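Local coordinates for beta-microseminoprotein (Homo sapiens, PDB 3IX0) that is a secreted, disulfide-rich prostate protein of seminal plasma that forms homodimers, interacts with PI16 and probably binds immunoglobulins, at residues Thr41-Thr45 against Glu46-Cys50. Sequence-based numbering, arbitrary orientation.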
ATOM      1  N   THR B  41      -4.369  -8.878  -7.882  1.00 18.42           N
ATOM      2  CA  THR B  41      -4.993 -10.135  -7.521  1.00 15.28           C
ATOM      3  C   THR B  41      -6.482 -10.114  -7.823  1.00 14.34           C
ATOM      4  O   THR B  41      -7.176  -9.157  -7.504  1.00 17.30           O
ATOM      5  CB  THR B  41      -4.764 -10.461  -6.027  1.00 28.61           C
ATOM      6  OG1 THR B  41      -3.366 -10.358  -5.725  1.00 22.06           O
ATOM      7  CG2 THR B  41      -5.256 -11.882  -5.690  1.00 28.38           C
ATOM      8  N   CYS B  42      -6.962 -11.178  -8.458  1.00 16.05           N
ATOM      9  CA  CYS B  42      -8.353 -11.289  -8.838  1.00 15.22           C
ATOM     10  C   CYS B  42      -9.136 -12.096  -7.801  1.00 22.51           C
ATOM     11  O   CYS B  42      -8.808 -13.238  -7.530  1.00 17.42           O
ATOM     12  CB  CYS B  42      -8.458 -11.986 -10.190  1.00 16.43           C
ATOM     13  SG  CYS B  42     -10.123 -12.602 -10.562  1.00 24.38           S
ATOM     14  N   TYR B  43     -10.167 -11.506  -7.216  1.00 21.53           N
ATOM     15  CA  TYR B  43     -11.041 -12.260  -6.320  1.00 22.97           C
ATOM     16  C   TYR B  43     -12.460 -12.249  -6.829  1.00 28.78           C
ATOM     17  O   TYR B  43     -12.862 -11.406  -7.657  1.00 23.11           O
ATOM     18  CB  TYR B  43     -11.076 -11.673  -4.896  1.00 20.76           C
ATOM     19  CG  TYR B  43      -9.733 -11.487  -4.245  1.00 26.73           C
ATOM     20  CD1 TYR B  43      -9.065 -10.275  -4.336  1.00 29.35           C
ATOM     21  CD2 TYR B  43      -9.130 -12.518  -3.540  1.00 26.69           C
ATOM     22  CE1 TYR B  43      -7.829 -10.096  -3.750  1.00 32.17           C
ATOM     23  CE2 TYR B  43      -7.891 -12.344  -2.947  1.00 29.87           C
ATOM     24  CZ  TYR B  43      -7.247 -11.132  -3.052  1.00 34.24           C
ATOM     25  OH  TYR B  43      -6.008 -10.950  -2.468  1.00 40.85           O
ATOM     26  N   GLU B  44     -13.218 -13.182  -6.278  1.00 28.10           N
ATOM     27  CA  GLU B  44     -14.641 -13.289  -6.511  1.00 29.36           C
ATOM     28  C   GLU B  44     -15.284 -11.902  -6.583  1.00 23.95           C
ATOM     29  O   GLU B  44     -15.878 -11.542  -7.591  1.00 27.56           O
ATOM     30  CB  GLU B  44     -15.256 -14.120  -5.385  1.00 40.21           C
ATOM     31  CG  GLU B  44     -16.560 -14.787  -5.724  1.00 52.20           C
ATOM     32  CD  GLU B  44     -16.429 -15.775  -6.861  1.00 59.63           C
ATOM     33  OE1 GLU B  44     -17.135 -15.602  -7.883  1.00 60.46           O
ATOM     34  OE2 GLU B  44     -15.621 -16.719  -6.730  1.00 60.21           O
ATOM     35  N   THR B  45     -15.127 -11.098  -5.536  1.00 18.28           N
ATOM     36  CA  THR B  45     -15.867  -9.848  -5.470  1.00 23.54           C
ATOM     37  C   THR B  45     -15.040  -8.585  -5.656  1.00 22.71           C
ATOM     38  O   THR B  45     -15.588  -7.488  -5.655  1.00 24.82           O
ATOM     39  CB  THR B  45     -16.613  -9.733  -4.136  1.00 28.20           C
ATOM     40  OG1 THR B  45     -15.664  -9.794  -3.068  1.00 33.71           O
ATOM     41  CG2 THR B  45     -17.611 -10.877  -4.002  1.00 24.55           C
ATOM     42  N   GLU B  46     -13.733  -8.727  -5.835  1.00 16.62           N
ATOM     43  CA  GLU B  46     -12.884  -7.554  -5.932  1.00 14.37           C
ATOM     44  C   GLU B  46     -11.595  -7.806  -6.697  1.00 15.30           C
ATOM     45  O   GLU B  46     -11.167  -8.943  -6.855  1.00 15.24           O
ATOM     46  CB  GLU B  46     -12.545  -7.027  -4.528  1.00 17.76           C
ATOM     47  CG  GLU B  46     -11.826  -8.020  -3.632  1.00 22.68           C
ATOM     48  CD  GLU B  46     -11.439  -7.418  -2.280  1.00 43.52           C
ATOM     49  OE1 GLU B  46     -11.960  -6.340  -1.922  1.00 45.86           O
ATOM     50  OE2 GLU B  46     -10.607  -8.021  -1.572  1.00 52.31           O
ATOM     51  N   ILE B  47     -10.981  -6.721  -7.151  1.00 12.52           N
ATOM     52  CA  ILE B  47      -9.662  -6.758  -7.725  1.00  7.10           C
ATOM     53  C   ILE B  47      -8.818  -5.765  -6.948  1.00 18.67           C
ATOM     54  O   ILE B  47      -9.241  -4.635  -6.706  1.00 12.46           O
ATOM     55  CB  ILE B  47      -9.678  -6.341  -9.207  1.00 10.70           C
ATOM     56  CG1 ILE B  47     -10.640  -7.222 -10.014  1.00 17.06           C
ATOM     57  CG2 ILE B  47      -8.273  -6.441  -9.804  1.00 14.19           C
ATOM     58  CD1 ILE B  47     -10.953  -6.652 -11.380  1.00 16.09           C
ATOM     59  N   SER B  48      -7.628  -6.194  -6.543  1.00 13.10           N
ATOM     60  CA  SER B  48      -6.683  -5.295  -5.921  1.00 19.36           C
ATOM     61  C   SER B  48      -5.416  -5.203  -6.777  1.00 19.50           C
ATOM     62  O   SER B  48      -4.986  -6.180  -7.375  1.00 17.46           O
ATOM     63  CB  SER B  48      -6.327  -5.789  -4.523  1.00 22.37           C
ATOM     64  OG  SER B  48      -5.596  -6.999  -4.601  1.00 31.89           O
ATOM     65  N   CYS B  49      -4.837  -4.020  -6.846  1.00 14.12           N
ATOM     66  CA  CYS B  49      -3.526  -3.849  -7.457  1.00 17.75           C
ATOM     67  C   CYS B  49      -2.654  -3.075  -6.482  1.00 21.26           C
ATOM     68  O   CYS B  49      -3.104  -2.087  -5.886  1.00 19.77           O
ATOM     69  CB  CYS B  49      -3.635  -3.117  -8.800  1.00 17.15           C
ATOM     70  SG  CYS B  49      -4.445  -4.139 -10.081  1.00 24.05           S
ATOM     71  N   CYS B  50      -1.419  -3.539  -6.308  1.00 16.02           N
ATOM     72  CA  CYS B  50      -0.484  -2.904  -5.401  1.00 20.46           C
ATOM     73  C   CYS B  50       0.804  -2.606  -6.156  1.00 16.39           C
ATOM     74  O   CYS B  50       1.240  -3.393  -6.976  1.00 15.29           O
ATOM     75  CB  CYS B  50      -0.168  -3.830  -4.221  1.00 14.17           C
ATOM     76  SG  CYS B  50      -1.574  -4.341  -3.255  1.00 13.51           S
TER
HETATM   77  O   HOH W   1      -2.713  -7.472  -5.522  1.00 32.92           O
HETATM   78  O   HOH W   2      -4.820  -8.520  -1.924  1.00 39.73           O
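A tight beta hairpin joins strands 38-42 and 46-51 of the antiparallel sheet, with Tyr43 and Glu46 paired across the two-residue reversal at Glu44 and Thr45. Tyr43 N donates to Glu46 O at 2.8 Å, nearly on the line of the carbonyl bond, while the return bond from Glu46 N to Tyr43 O is weak at 3.4 Å. Further along, Thr41 and Ser48 are hydrogen-bonded both ways, Thr41 N to Ser48 O and Ser48 N to Thr41 O. Between them Cys42 and Ile47 are a non-hydrogen-bonded pair, and Ile47 CA offers a CH...O contact to Thr41 O at 3.5 Å.

The tyrosine ring and the Glu46 chain run side by side in the same direction, and Tyr43 CD1 meets Glu46 CG at 3.6 Å; with planes 57° apart, ring and carboxylate do not stack. With its CG anti to the carbonyl carbon (chi1 -54°), Tyr43 carries its ring back along the hairpin, bringing CE1 to 3.9 Å from Ser48 OG. Water 2 lies in the ring plane, 2.8 Å from Tyr43 OH, and donates to Ser48 OG; that hydroxyl donates to water 1, which also accepts from Thr41 OG1. Replacing Tyr43 with alanine would probably leave Glu46 CG without its aromatic neighbour and water 2 without its phenol partner.

Disulfide Cys40-Cys49 links the two strands, while Cys42-Cys18 and Cys50-Cys2 fasten them to other parts of the chain, and Asn7 ND2 binds the carbonyls of Tyr43 and Glu44. Backbone bonds thus set the strand pairing, whereas the three hydroxyls, Ser48 in the middle, are linked through solvent and not directly.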